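Local coordinates for protein polyguluronate lyase (Corynebacterium sp., PDB 1UAI) that probably cleaves the poly-alpha-L-guluronate blocks of alginate by beta-elimination, using a jelly-roll beta-sandwich fold, at residues 166-171 with 178-183; 114-119 with 160-165; 6-11 with 35-40; 18-23 with 43-48; 102-107 with 153-158. All blocks are in the same frame, centred on the assembly; numbering follows the deposited sequence.

Contact 1. Residues 166-171 with 178-183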
# COMPACT_ATOMS: atom_id res chain seq x y z
N GLY A 166 16.46 11.17 -11.58
CA GLY A 166 16.79 11.35 -12.98
C GLY A 166 15.73 10.92 -13.98
O GLY A 166 16.07 10.47 -15.08
N GLY A 167 14.46 11.05 -13.61
CA GLY A 167 13.39 10.66 -14.51
C GLY A 167 13.23 9.17 -14.69
O GLY A 167 12.65 8.71 -15.67
N LYS A 168 13.74 8.40 -13.73
CA LYS A 168 13.65 6.95 -13.79
C LYS A 168 13.25 6.37 -12.44
O LYS A 168 13.65 6.87 -11.39
CB LYS A 168 15.00 6.35 -14.19
CG LYS A 168 15.54 6.81 -15.54
CD LYS A 168 14.72 6.25 -16.68
CE LYS A 168 15.33 6.62 -18.02
NZ LYS A 168 14.58 6.05 -19.17
N ILE A 169 12.46 5.30 -12.48
CA ILE A 169 12.04 4.61 -11.26
C ILE A 169 12.66 3.22 -11.29
O ILE A 169 12.39 2.44 -12.20
CB ILE A 169 10.51 4.45 -11.19
CG1 ILE A 169 9.82 5.82 -11.23
CG2 ILE A 169 10.13 3.69 -9.92
CD1 ILE A 169 8.30 5.73 -11.34
N LYS A 170 13.50 2.92 -10.31
CA LYS A 170 14.13 1.61 -10.20
C LYS A 170 13.34 0.87 -9.12
O LYS A 170 13.18 1.38 -8.02
CB LYS A 170 15.59 1.75 -9.76
CG LYS A 170 16.48 2.51 -10.73
CD LYS A 170 16.78 1.68 -11.96
CE LYS A 170 17.84 2.34 -12.82
NZ LYS A 170 18.26 1.46 -13.94
N VAL A 171 12.86 -0.33 -9.45
CA VAL A 171 12.07 -1.11 -8.50
C VAL A 171 12.80 -2.41 -8.17
O VAL A 171 13.16 -3.18 -9.06
CB VAL A 171 10.68 -1.43 -9.07
CG1 VAL A 171 9.79 -1.99 -7.98
CG2 VAL A 171 10.06 -0.18 -9.68
N GLN A 178 14.20 -5.24 -10.56
CA GLN A 178 13.17 -5.92 -11.34
C GLN A 178 12.84 -5.19 -12.63
O GLN A 178 12.60 -5.82 -13.66
CB GLN A 178 11.89 -6.06 -10.51
CG GLN A 178 12.07 -6.86 -9.24
CD GLN A 178 12.53 -8.27 -9.53
OE1 GLN A 178 11.91 -9.00 -10.30
NE2 GLN A 178 13.64 -8.67 -8.90
N THR A 179 12.82 -3.86 -12.57
CA THR A 179 12.51 -3.06 -13.73
C THR A 179 12.88 -1.61 -13.50
O THR A 179 12.99 -1.16 -12.36
CB THR A 179 11.00 -3.13 -14.07
OG1 THR A 179 10.75 -2.44 -15.30
CG2 THR A 179 10.17 -2.50 -12.96
N THR A 180 13.09 -0.89 -14.60
CA THR A 180 13.40 0.53 -14.56
C THR A 180 12.34 1.17 -15.45
O THR A 180 12.22 0.82 -16.63
CB THR A 180 14.80 0.83 -15.12
OG1 THR A 180 15.78 0.17 -14.32
CG2 THR A 180 15.07 2.33 -15.09
N ILE A 181 11.56 2.07 -14.87
CA ILE A 181 10.47 2.73 -15.57
C ILE A 181 10.73 4.22 -15.78
O ILE A 181 11.07 4.93 -14.84
CB ILE A 181 9.15 2.55 -14.79
CG1 ILE A 181 8.81 1.06 -14.71
CG2 ILE A 181 8.03 3.34 -15.45
CD1 ILE A 181 7.66 0.74 -13.78
N SER A 182 10.57 4.68 -17.01
CA SER A 182 10.76 6.09 -17.33
C SER A 182 9.55 6.85 -16.77
O SER A 182 8.41 6.48 -17.03
CB SER A 182 10.86 6.30 -18.84
OG SER A 182 12.01 5.67 -19.36
N HIS A 183 9.82 7.90 -16.01
CA HIS A 183 8.76 8.70 -15.40
C HIS A 183 9.33 10.08 -15.11
O HIS A 183 10.29 10.22 -14.36
CB HIS A 183 8.32 8.02 -14.10
CG HIS A 183 7.15 8.69 -13.44
ND1 HIS A 183 5.91 8.77 -14.02
CD2 HIS A 183 7.04 9.29 -12.23
CE1 HIS A 183 5.08 9.39 -13.20
NE2 HIS A 183 5.74 9.72 -12.11
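I169 and I181 face each other as an antiparallel hydrogen-bonded pair: I169 N gives its hydrogen to I181 O at 2.8 Å, and I181 N returns the bond to I169 O at the same length. The ladder continues at V171, where V171 N donates to T179 O and V171 O accepts from Q178 N. Q178 and T179 thus both stand opposite V171, a classic beta bulge in the hairpin of strands 168-173 and 176-182. The tightly packed face of this hairpin carries I169, V171, T179 and I181. The tip of I169 comes obliquely against H183, CD1 lying 3.6 Å from H183 CB, while V171 CG2 and T179 CG2 run side by side at 4.0 Å. Strands 124-131 and 134-139 cover this face, V125 and F128 among them; T179 OG1 is bonded to H145 and H183 NE2 to N188. The other face is looser and turned toward solvent, with K168, K170, T180 and S182. Both lysine chains bend at chi2 (-70° in K168, -73° in K170), which folds each ammonium across to the neighbouring strand. K168 NZ reaches S182 OG at 2.6 Å and K170 NZ reaches T180 OG1 at 2.8 Å. These ties fall at the non-hydrogen-bonded pairs, where the two backbones make no bond of their own. Because NZ is the donor in both, the hydroxyl oxygens must accept here, and their own hydrogens have to point elsewhere; both oxygens should help to stabilise the ammonium groups, which probably stay charged.

Contact 2. Residues 114-119 with 160-165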
# COMPACT_ATOMS: atom_id res chain seq x y z
N VAL A 114 -2.95 -5.03 -4.01
CA VAL A 114 -1.80 -4.13 -4.17
C VAL A 114 -1.23 -3.79 -2.79
O VAL A 114 -1.97 -3.39 -1.88
CB VAL A 114 -2.24 -2.84 -4.92
CG1 VAL A 114 -1.15 -1.79 -4.87
CG2 VAL A 114 -2.57 -3.19 -6.36
N GLY A 115 0.09 -3.94 -2.63
CA GLY A 115 0.72 -3.70 -1.34
C GLY A 115 1.63 -2.50 -1.17
O GLY A 115 2.03 -2.18 -0.05
N ALA A 116 1.98 -1.84 -2.27
CA ALA A 116 2.83 -0.65 -2.20
C ALA A 116 2.76 0.05 -3.54
O ALA A 116 2.58 -0.60 -4.57
CB ALA A 116 4.27 -1.03 -1.88
N GLN A 117 2.90 1.37 -3.53
CA GLN A 117 2.87 2.08 -4.79
C GLN A 117 3.49 3.46 -4.81
O GLN A 117 3.86 4.02 -3.78
CB GLN A 117 1.42 2.18 -5.31
CG GLN A 117 0.31 2.31 -4.26
CD GLN A 117 -1.06 2.66 -4.86
OE1 GLN A 117 -2.09 2.54 -4.19
NE2 GLN A 117 -1.07 3.11 -6.11
N ILE A 118 3.66 3.94 -6.03
CA ILE A 118 4.09 5.30 -6.30
C ILE A 118 2.85 5.77 -7.05
O ILE A 118 2.39 5.10 -7.98
CB ILE A 118 5.30 5.43 -7.24
CG1 ILE A 118 6.58 4.99 -6.51
CG2 ILE A 118 5.44 6.88 -7.71
CD1 ILE A 118 7.82 5.04 -7.38
N HIS A 119 2.30 6.89 -6.61
CA HIS A 119 1.09 7.45 -7.21
C HIS A 119 1.40 8.92 -7.47
O HIS A 119 2.26 9.49 -6.80
CB HIS A 119 -0.06 7.30 -6.21
CG HIS A 119 -1.42 7.43 -6.80
ND1 HIS A 119 -1.93 8.63 -7.27
CD2 HIS A 119 -2.40 6.51 -6.98
CE1 HIS A 119 -3.16 8.44 -7.71
NE2 HIS A 119 -3.47 7.16 -7.55
N GLY A 160 10.77 -4.72 -0.54
CA GLY A 160 10.60 -4.02 -1.80
C GLY A 160 11.23 -2.65 -1.67
O GLY A 160 11.36 -2.11 -0.57
N LYS A 161 11.66 -2.09 -2.80
CA LYS A 161 12.24 -0.76 -2.78
C LYS A 161 12.00 -0.02 -4.08
O LYS A 161 12.11 -0.58 -5.17
CB LYS A 161 13.76 -0.83 -2.53
CG LYS A 161 14.42 0.55 -2.47
CD LYS A 161 15.88 0.49 -2.03
CE LYS A 161 16.77 -0.19 -3.06
NZ LYS A 161 18.21 -0.13 -2.66
N PHE A 162 11.64 1.26 -3.94
CA PHE A 162 11.45 2.15 -5.07
C PHE A 162 12.53 3.22 -4.92
O PHE A 162 12.70 3.77 -3.83
CB PHE A 162 10.12 2.91 -5.00
CG PHE A 162 8.90 2.08 -5.27
CD1 PHE A 162 8.64 1.56 -6.53
CD2 PHE A 162 7.94 1.92 -4.27
CE1 PHE A 162 7.44 0.90 -6.80
CE2 PHE A 162 6.74 1.26 -4.52
CZ PHE A 162 6.49 0.75 -5.79
N VAL A 163 13.24 3.51 -6.00
CA VAL A 163 14.24 4.58 -5.98
C VAL A 163 13.93 5.41 -7.22
O VAL A 163 14.01 4.91 -8.34
CB VAL A 163 15.69 4.07 -6.06
CG1 VAL A 163 16.65 5.26 -6.08
CG2 VAL A 163 16.01 3.18 -4.88
N VAL A 164 13.55 6.67 -7.01
CA VAL A 164 13.23 7.56 -8.11
C VAL A 164 14.24 8.69 -8.20
O VAL A 164 14.48 9.39 -7.22
CB VAL A 164 11.82 8.18 -7.94
CG1 VAL A 164 11.44 8.94 -9.21
CG2 VAL A 164 10.80 7.09 -7.64
N SER A 165 14.83 8.85 -9.38
CA SER A 165 15.80 9.90 -9.62
C SER A 165 16.10 9.98 -11.11
O SER A 165 15.98 8.99 -11.82
CB SER A 165 17.10 9.62 -8.85
OG SER A 165 17.73 8.44 -9.31
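F162 meets I118 between two strands that run almost exactly alongside, 3° apart in direction with axes 8.8 Å from each other. CB of F162 already touches the tip of I118, lying 3.9 Å from its CD1. With CG set beside the backbone N (chi1 -72°), the ring then leans over toward strand 112-119. F162 CG and CD1 stay under the same methyl, the closer being F162 CD1, at 3.7 Å from I118 CD1. Further out, the middle of the ring lies beneath I118 CG1, which stands 3.9 Å from the ring centroid and only 8° off the ring normal, a CH-pi contact over the face. The two side chains slide past each other in opposite directions, so the isoleucine methylene rather than its end sits over the ring centre. At the far rim F162 CE2 reaches the backbone of Q117, 3.9 Å from its C, and CZ comes 4.0 Å from Q117 CA; the backbone C of A116 lies at the ring edge. I118 has a second neighbour in V164, the two meeting tip to tip with I118 CD1 3.6 Å from V164 CG2. F128 closes on the buried F162 ring edge-to-face, and M97 also touches it. Along 117-119 the chain reads Gln-Ile-His, a signature of this alginate lyase family, and I118 is its inward member, whereas Q117 points away. Two sheets laid face to face over such an apolar layer are typical of a beta-sandwich, here one of jelly-roll topology.

Contact 3. Residues 6-11 with 35-40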
# COMPACT_ATOMS: atom_id res chain seq x y z
N TYR A 6 -0.74 0.05 19.25
CA TYR A 6 -1.04 0.87 18.08
C TYR A 6 -0.05 0.68 16.94
O TYR A 6 1.14 0.49 17.17
CB TYR A 6 -1.02 2.36 18.46
CG TYR A 6 -1.93 2.72 19.61
CD1 TYR A 6 -3.31 2.64 19.48
CD2 TYR A 6 -1.40 3.13 20.83
CE1 TYR A 6 -4.15 2.96 20.53
CE2 TYR A 6 -2.23 3.46 21.89
CZ TYR A 6 -3.61 3.37 21.74
OH TYR A 6 -4.44 3.71 22.78
N PRO A 7 -0.54 0.72 15.69
CA PRO A 7 0.37 0.56 14.55
C PRO A 7 1.54 1.55 14.64
O PRO A 7 2.65 1.24 14.22
CB PRO A 7 -0.54 0.83 13.36
CG PRO A 7 -1.82 0.18 13.80
CD PRO A 7 -1.95 0.64 15.25
N ALA A 8 1.27 2.73 15.19
CA ALA A 8 2.29 3.77 15.33
C ALA A 8 3.44 3.38 16.25
O ALA A 8 4.45 4.09 16.33
CB ALA A 8 1.66 5.07 15.80
N GLN A 9 3.29 2.27 16.97
CA GLN A 9 4.35 1.79 17.86
C GLN A 9 5.24 0.78 17.14
O GLN A 9 6.32 0.45 17.61
CB GLN A 9 3.75 1.14 19.11
CG GLN A 9 2.90 2.07 19.95
CD GLN A 9 2.26 1.37 21.14
OE1 GLN A 9 1.71 0.28 21.00
NE2 GLN A 9 2.32 2.01 22.30
N GLN A 10 4.77 0.29 15.99
CA GLN A 10 5.50 -0.69 15.18
C GLN A 10 6.28 -0.05 14.04
O GLN A 10 7.35 -0.54 13.66
CB GLN A 10 4.52 -1.71 14.60
CG GLN A 10 3.92 -2.67 15.60
CD GLN A 10 4.94 -3.66 16.13
OE1 GLN A 10 5.77 -4.17 15.38
NE2 GLN A 10 4.87 -3.96 17.42
N LEU A 11 5.74 1.03 13.49
CA LEU A 11 6.36 1.75 12.38
C LEU A 11 6.33 3.24 12.71
O LEU A 11 5.49 3.67 13.50
CB LEU A 11 5.57 1.53 11.09
CG LEU A 11 5.35 0.09 10.63
CD1 LEU A 11 4.36 0.07 9.47
CD2 LEU A 11 6.67 -0.53 10.21
N ALA A 35 -3.62 12.33 15.89
CA ALA A 35 -4.51 11.27 16.36
C ALA A 35 -4.03 9.89 15.91
O ALA A 35 -4.23 8.90 16.61
CB ALA A 35 -5.93 11.52 15.85
N LEU A 36 -3.41 9.84 14.74
CA LEU A 36 -2.92 8.57 14.20
C LEU A 36 -1.94 7.88 15.15
O LEU A 36 -1.85 6.65 15.17
CB LEU A 36 -2.25 8.80 12.84
CG LEU A 36 -1.70 7.57 12.11
CD1 LEU A 36 -2.79 6.53 11.93
CD2 LEU A 36 -1.14 8.00 10.76
N ASP A 37 -1.21 8.67 15.94
CA ASP A 37 -0.24 8.11 16.87
C ASP A 37 -0.84 7.13 17.87
O ASP A 37 -0.14 6.23 18.36
CB ASP A 37 0.48 9.24 17.62
CG ASP A 37 1.68 8.74 18.41
OD1 ASP A 37 2.57 8.11 17.81
OD2 ASP A 37 1.72 8.97 19.64
N THR A 38 -2.12 7.29 18.19
CA THR A 38 -2.77 6.38 19.12
C THR A 38 -4.10 5.89 18.54
O THR A 38 -5.10 5.81 19.24
CB THR A 38 -3.01 7.04 20.51
OG1 THR A 38 -3.67 8.30 20.34
CG2 THR A 38 -1.69 7.25 21.22
N PHE A 39 -4.08 5.56 17.25
CA PHE A 39 -5.26 5.07 16.55
C PHE A 39 -5.13 3.63 16.08
O PHE A 39 -4.07 3.22 15.59
CB PHE A 39 -5.55 5.94 15.32
CG PHE A 39 -6.70 5.42 14.49
CD1 PHE A 39 -8.01 5.55 14.94
CD2 PHE A 39 -6.47 4.77 13.28
CE1 PHE A 39 -9.07 5.03 14.21
CE2 PHE A 39 -7.53 4.24 12.54
CZ PHE A 39 -8.83 4.37 13.01
N ALA A 40 -6.22 2.89 16.22
CA ALA A 40 -6.28 1.51 15.76
C ALA A 40 -7.74 1.15 15.56
O ALA A 40 -8.61 1.67 16.26
CB ALA A 40 -5.65 0.57 16.79
O HOH W 1 -1.43 3.89 15.13
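Y6 lays its phenol ring flat against the backbone of T38. T38 CA stands 3.7 Å from the ring centroid, 7° off the normal, a CH-pi contact over the face, and the chain continues along one side of the ring so that T38 O lies 3.3 Å from Y6 CE1. The threonine's CG2 drops toward the other side, 3.9 Å from Y6 CE2. CG of Y6 is turned beside its own backbone N (chi1 -55°), which swings the ring across the 35-40 loop; at its edge waits the methyl of A40, with Y6 CD1 4.1 Å from A40 CB. These are two loops, one ahead of strand 16-20 and the other between strands 27-31 and 45-47, packed together at the border of the jelly-roll, close to the C4-C51 disulfide that secures the N-terminal arm. Each is tightly wound: Y6 O accepts from Q9 N, and residues 35-37 make a short 3-10 turn. Q9 OE1 receives Y6 N from above its carbonyl plane and D5 N as well, so two N-H groups hold the amide against the start of the turn. A8 brings its methyl onto the other loop's turn, A8 CB lying 3.3 Å from D37 O. D37, although its CB points away, bends its carboxylate back until OD1 is near the same methyl. One water joins the loops through three bonds: it accepts from A8 N at 2.9 Å and donates to L36 O and to F39 O, both at 2.8 Å.

Contact 4. Residues 18-23 with 43-48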
# COMPACT_ATOMS: atom_id res chain seq x y z
N VAL A 18 -3.63 7.52 7.23
CA VAL A 18 -4.20 6.26 6.80
C VAL A 18 -5.62 6.43 6.26
O VAL A 18 -6.40 7.24 6.77
CB VAL A 18 -4.21 5.22 7.96
CG1 VAL A 18 -5.18 5.65 9.05
CG2 VAL A 18 -4.57 3.83 7.42
N THR A 19 -5.92 5.68 5.20
CA THR A 19 -7.24 5.68 4.58
C THR A 19 -7.77 4.28 4.88
O THR A 19 -7.06 3.29 4.68
CB THR A 19 -7.18 5.89 3.06
OG1 THR A 19 -6.53 7.14 2.79
CG2 THR A 19 -8.58 5.91 2.46
N LEU A 20 -9.01 4.21 5.35
CA LEU A 20 -9.63 2.95 5.76
C LEU A 20 -10.75 2.45 4.86
O LEU A 20 -11.21 3.15 3.96
CB LEU A 20 -10.16 3.13 7.18
CG LEU A 20 -9.12 3.63 8.19
CD1 LEU A 20 -9.82 4.17 9.43
CD2 LEU A 20 -8.17 2.50 8.55
N PRO A 21 -11.19 1.20 5.09
CA PRO A 21 -12.27 0.58 4.32
C PRO A 21 -13.62 0.71 5.03
O PRO A 21 -14.58 -0.01 4.70
CB PRO A 21 -11.81 -0.86 4.20
CG PRO A 21 -11.21 -1.11 5.53
CD PRO A 21 -10.42 0.16 5.82
N ILE A 22 -13.69 1.61 6.00
CA ILE A 22 -14.91 1.87 6.75
C ILE A 22 -15.22 3.35 6.63
O ILE A 22 -14.38 4.13 6.17
CB ILE A 22 -14.78 1.48 8.24
CG1 ILE A 22 -13.61 2.24 8.89
CG2 ILE A 22 -14.59 -0.02 8.38
CD1 ILE A 22 -13.46 1.97 10.38
N GLY A 23 -16.43 3.74 7.04
CA GLY A 23 -16.84 5.12 6.97
C GLY A 23 -18.25 5.22 6.44
O GLY A 23 -18.91 4.20 6.20
N PRO A 43 -10.51 -5.17 12.40
CA PRO A 43 -9.24 -5.79 11.99
C PRO A 43 -8.55 -5.06 10.84
O PRO A 43 -7.51 -5.50 10.35
CB PRO A 43 -9.69 -7.18 11.55
CG PRO A 43 -10.97 -6.85 10.81
CD PRO A 43 -11.65 -5.85 11.74
N TRP A 44 -9.13 -3.93 10.42
CA TRP A 44 -8.62 -3.18 9.27
C TRP A 44 -7.25 -2.52 9.39
O TRP A 44 -6.51 -2.45 8.40
CB TRP A 44 -9.64 -2.12 8.87
CG TRP A 44 -11.06 -2.56 9.08
CD1 TRP A 44 -11.97 -1.99 9.91
CD2 TRP A 44 -11.70 -3.70 8.49
NE1 TRP A 44 -13.15 -2.70 9.88
CE2 TRP A 44 -13.01 -3.75 9.01
CE3 TRP A 44 -11.30 -4.68 7.57
CZ2 TRP A 44 -13.92 -4.75 8.65
CZ3 TRP A 44 -12.21 -5.67 7.20
CH2 TRP A 44 -13.50 -5.69 7.74
N PHE A 45 -6.93 -2.01 10.57
CA PHE A 45 -5.67 -1.31 10.79
C PHE A 45 -5.31 -1.50 12.26
O PHE A 45 -5.81 -0.78 13.12
CB PHE A 45 -5.87 0.18 10.47
CG PHE A 45 -4.65 1.02 10.69
CD1 PHE A 45 -3.51 0.86 9.90
CD2 PHE A 45 -4.63 2.00 11.69
CE1 PHE A 45 -2.38 1.65 10.10
CE2 PHE A 45 -3.51 2.80 11.89
CZ PHE A 45 -2.39 2.62 11.09
N GLN A 46 -4.44 -2.46 12.52
CA GLN A 46 -4.06 -2.78 13.89
C GLN A 46 -2.69 -3.44 13.93
O GLN A 46 -2.15 -3.83 12.90
CB GLN A 46 -5.07 -3.78 14.47
CG GLN A 46 -5.06 -5.11 13.70
CD GLN A 46 -5.84 -6.21 14.39
OE1 GLN A 46 -7.07 -6.27 14.30
NE2 GLN A 46 -5.13 -7.09 15.08
N VAL A 47 -2.13 -3.55 15.13
CA VAL A 47 -0.87 -4.26 15.28
C VAL A 47 -1.29 -5.72 15.11
O VAL A 47 -2.38 -6.10 15.56
CB VAL A 47 -0.27 -4.07 16.69
CG1 VAL A 47 0.96 -4.96 16.86
CG2 VAL A 47 0.11 -2.62 16.91
N ASN A 48 -0.48 -6.53 14.46
CA ASN A 48 -0.86 -7.93 14.30
C ASN A 48 -0.80 -8.65 15.64
O ASN A 48 -0.20 -8.16 16.60
CB ASN A 48 0.00 -8.63 13.24
CG ASN A 48 1.49 -8.57 13.55
OD1 ASN A 48 1.91 -8.10 14.60
ND2 ASN A 48 2.29 -9.04 12.60
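While W44 and F45 press on the end of strand 16-20, N48 OD1, farther along their segment, is gripped by two backbone N-H groups, those of T52 and G53, which pin the turn that follows strand 45-47. The neighbouring Q46 NE2 bonds to V47 O at 3.0 Å. Across the contact itself everything is apolar. The indole of W44 lies between two prolines: P21 CG stands 3.6 Å above one face, offset toward the rim, and P43 CD, in a residue that follows a cis peptide bond, sits over the centre of the opposite face at 3.7 Å. I22 comes in obliquely with its branch methyl, CG2, 3.4 Å from W44 NE1 and 3.6 Å from W44 CD1. W44 O is bonded to S73 OG. One residue on, F45 has CG anti to its N (chi1 179°), which sends the ring in toward V18. The methyl CG2 of V18 rests over one ring face, 4.2 Å from its centroid, and L20 crosses at about a right angle to bring CD2 3.8 Å from F45 CB. Strand 16-20 belongs to one sheet of the sandwich and strand 45-47 forms an outermost strand of the other, so F45 and V18 meet in the layer between them. With prolines over the two faces of W44 and a CH-pi contact from V18 CG2 on one face of F45, cohesion here should depend mainly on dispersion and close fit.

Contact 5. Residues 102-107 with 153-158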
# COMPACT_ATOMS: atom_id res chain seq x y z
N ALA A 102 4.26 -8.64 3.71
CA ALA A 102 3.82 -9.95 3.28
C ALA A 102 2.34 -9.85 2.94
O ALA A 102 1.59 -9.13 3.62
CB ALA A 102 4.03 -10.98 4.38
N PHE A 103 1.92 -10.52 1.87
CA PHE A 103 0.51 -10.56 1.50
C PHE A 103 0.00 -11.76 2.29
O PHE A 103 0.57 -12.86 2.18
CB PHE A 103 0.36 -10.80 -0.01
CG PHE A 103 0.84 -9.65 -0.87
CD1 PHE A 103 -0.00 -8.58 -1.16
CD2 PHE A 103 2.13 -9.65 -1.39
CE1 PHE A 103 0.43 -7.53 -1.97
CE2 PHE A 103 2.57 -8.61 -2.20
CZ PHE A 103 1.72 -7.54 -2.49
N ASN A 104 -1.05 -11.57 3.08
CA ASN A 104 -1.58 -12.64 3.93
C ASN A 104 -2.87 -13.29 3.46
O ASN A 104 -3.13 -14.46 3.77
CB ASN A 104 -1.88 -12.13 5.34
CG ASN A 104 -0.74 -11.35 5.96
OD1 ASN A 104 -0.94 -10.22 6.41
ND2 ASN A 104 0.44 -11.96 6.02
N HIS A 105 -3.68 -12.55 2.73
CA HIS A 105 -4.99 -13.06 2.33
C HIS A 105 -5.43 -12.38 1.05
O HIS A 105 -5.12 -11.21 0.82
CB HIS A 105 -5.96 -12.74 3.47
CG HIS A 105 -7.12 -13.69 3.59
ND1 HIS A 105 -8.28 -13.53 2.87
CD2 HIS A 105 -7.31 -14.77 4.38
CE1 HIS A 105 -9.14 -14.47 3.22
NE2 HIS A 105 -8.57 -15.24 4.13
N LEU A 106 -6.16 -13.12 0.22
CA LEU A 106 -6.64 -12.59 -1.04
C LEU A 106 -8.14 -12.77 -1.17
O LEU A 106 -8.72 -13.71 -0.64
CB LEU A 106 -5.96 -13.32 -2.20
CG LEU A 106 -4.45 -13.11 -2.35
CD1 LEU A 106 -3.88 -14.08 -3.36
CD2 LEU A 106 -4.18 -11.67 -2.76
N PRO A 107 -8.81 -11.84 -1.88
CA PRO A 107 -10.25 -11.96 -2.05
C PRO A 107 -10.59 -13.14 -2.96
O PRO A 107 -9.74 -13.62 -3.72
CB PRO A 107 -10.64 -10.62 -2.66
CG PRO A 107 -9.41 -10.21 -3.41
CD PRO A 107 -8.30 -10.60 -2.48
N LYS A 153 4.46 -17.07 -2.14
CA LYS A 153 3.70 -17.83 -1.16
C LYS A 153 3.16 -16.91 -0.08
O LYS A 153 3.90 -16.14 0.53
CB LYS A 153 4.59 -18.91 -0.57
CG LYS A 153 5.16 -19.82 -1.65
CD LYS A 153 6.26 -20.74 -1.16
CE LYS A 153 6.80 -21.58 -2.31
NZ LYS A 153 7.92 -22.46 -1.89
N LEU A 154 1.85 -16.98 0.16
CA LEU A 154 1.22 -16.13 1.17
C LEU A 154 1.97 -16.19 2.49
O LEU A 154 2.45 -17.24 2.92
CB LEU A 154 -0.24 -16.54 1.38
CG LEU A 154 -1.21 -16.24 0.23
CD1 LEU A 154 -2.61 -16.69 0.62
CD2 LEU A 154 -1.20 -14.75 -0.09
N ASN A 155 2.07 -15.02 3.12
CA ASN A 155 2.73 -14.82 4.40
C ASN A 155 4.25 -14.76 4.34
O ASN A 155 4.91 -14.71 5.37
CB ASN A 155 2.27 -15.89 5.40
CG ASN A 155 0.77 -15.87 5.59
OD1 ASN A 155 0.16 -14.81 5.72
ND2 ASN A 155 0.16 -17.05 5.59
N THR A 156 4.80 -14.76 3.13
CA THR A 156 6.25 -14.67 2.98
C THR A 156 6.63 -13.20 2.96
O THR A 156 6.13 -12.42 2.14
CB THR A 156 6.74 -15.32 1.68
OG1 THR A 156 6.31 -16.69 1.64
CG2 THR A 156 8.26 -15.30 1.63
N VAL A 157 7.52 -12.81 3.87
CA VAL A 157 7.96 -11.43 3.93
C VAL A 157 9.04 -11.18 2.89
O VAL A 157 9.97 -11.98 2.74
CB VAL A 157 8.54 -11.09 5.33
CG1 VAL A 157 9.04 -9.65 5.36
CG2 VAL A 157 7.47 -11.31 6.39
N PHE A 158 8.91 -10.08 2.17
CA PHE A 158 9.90 -9.70 1.17
C PHE A 158 10.20 -8.23 1.36
O PHE A 158 9.44 -7.51 2.02
CB PHE A 158 9.38 -9.95 -0.26
CG PHE A 158 8.24 -9.06 -0.67
CD1 PHE A 158 8.47 -7.84 -1.29
CD2 PHE A 158 6.93 -9.45 -0.42
CE1 PHE A 158 7.40 -7.02 -1.66
CE2 PHE A 158 5.86 -8.64 -0.79
CZ PHE A 158 6.09 -7.42 -1.41
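A type II beta turn from K153 to T156 leads into strand 158-165 and presses its two central residues, L154 and N155, onto the end of strand 95-105. N155, at the positive-phi corner (phi 78°), donates its backbone N-H to F103 O at 2.8 Å. The turn is closed on its own side by K153 O, which accepts both T156 N and T156 OG1, the hydroxyl at 2.7 Å from above the carbonyl plane. L154 lays its CD2 3.4 Å from F103 O and reaches L106 CD1 as well. A102 CB fits against T156 O at 3.4 Å. The rings of F103 and F158 meet rim to rim, F103 CE2 3.6 Å from F158 CE2, their planes 18° apart; Y152 adds an edge-to-face partner to F103. The polar tie runs between two amides that are nearly coplanar: N104 ND2 gives a hydrogen to a lone pair of N155 OD1, 2.9 Å away and in the carbonyl plane. N104 and H105 both face Q213, a classic beta bulge. The N104 OD1 atom accepts from S215 OG and Q213 NE2, so both ends of this amide are held and its flip is settled, oxygen toward strand 211-223 and nitrogen toward the turn. That setting implies that N155 turns its OD1, not its amide nitrogen, to N104 ND2, and this neutral pair adds to the backbone bond between turn and strand.

In the fold
Contacts 1 and 2 are the closest pair, centres 10 Å apart: K170 N lies 2.8 Å from V163 O, a probable backbone bond, and I169 CG2 packs 3.7 Å from I118 CD1. Contact 5 adjoins contact 2 where F103 CE1 meets G115 N at 3.7 Å, with strands 95-105 and 158-165 neighbours in one sheet. Contacts 3 and 4 form a second group, 11 Å between centres, joined by P7 CB against F45 CZ at 3.4 Å; their segments alternate along the chain. Contacts 1 and 4 lie on opposite sides of the chain's centre, their own centres about 31 Å apart. If Q117 and H119 face the substrate cleft, as in relatives, contact 2 lies just behind it.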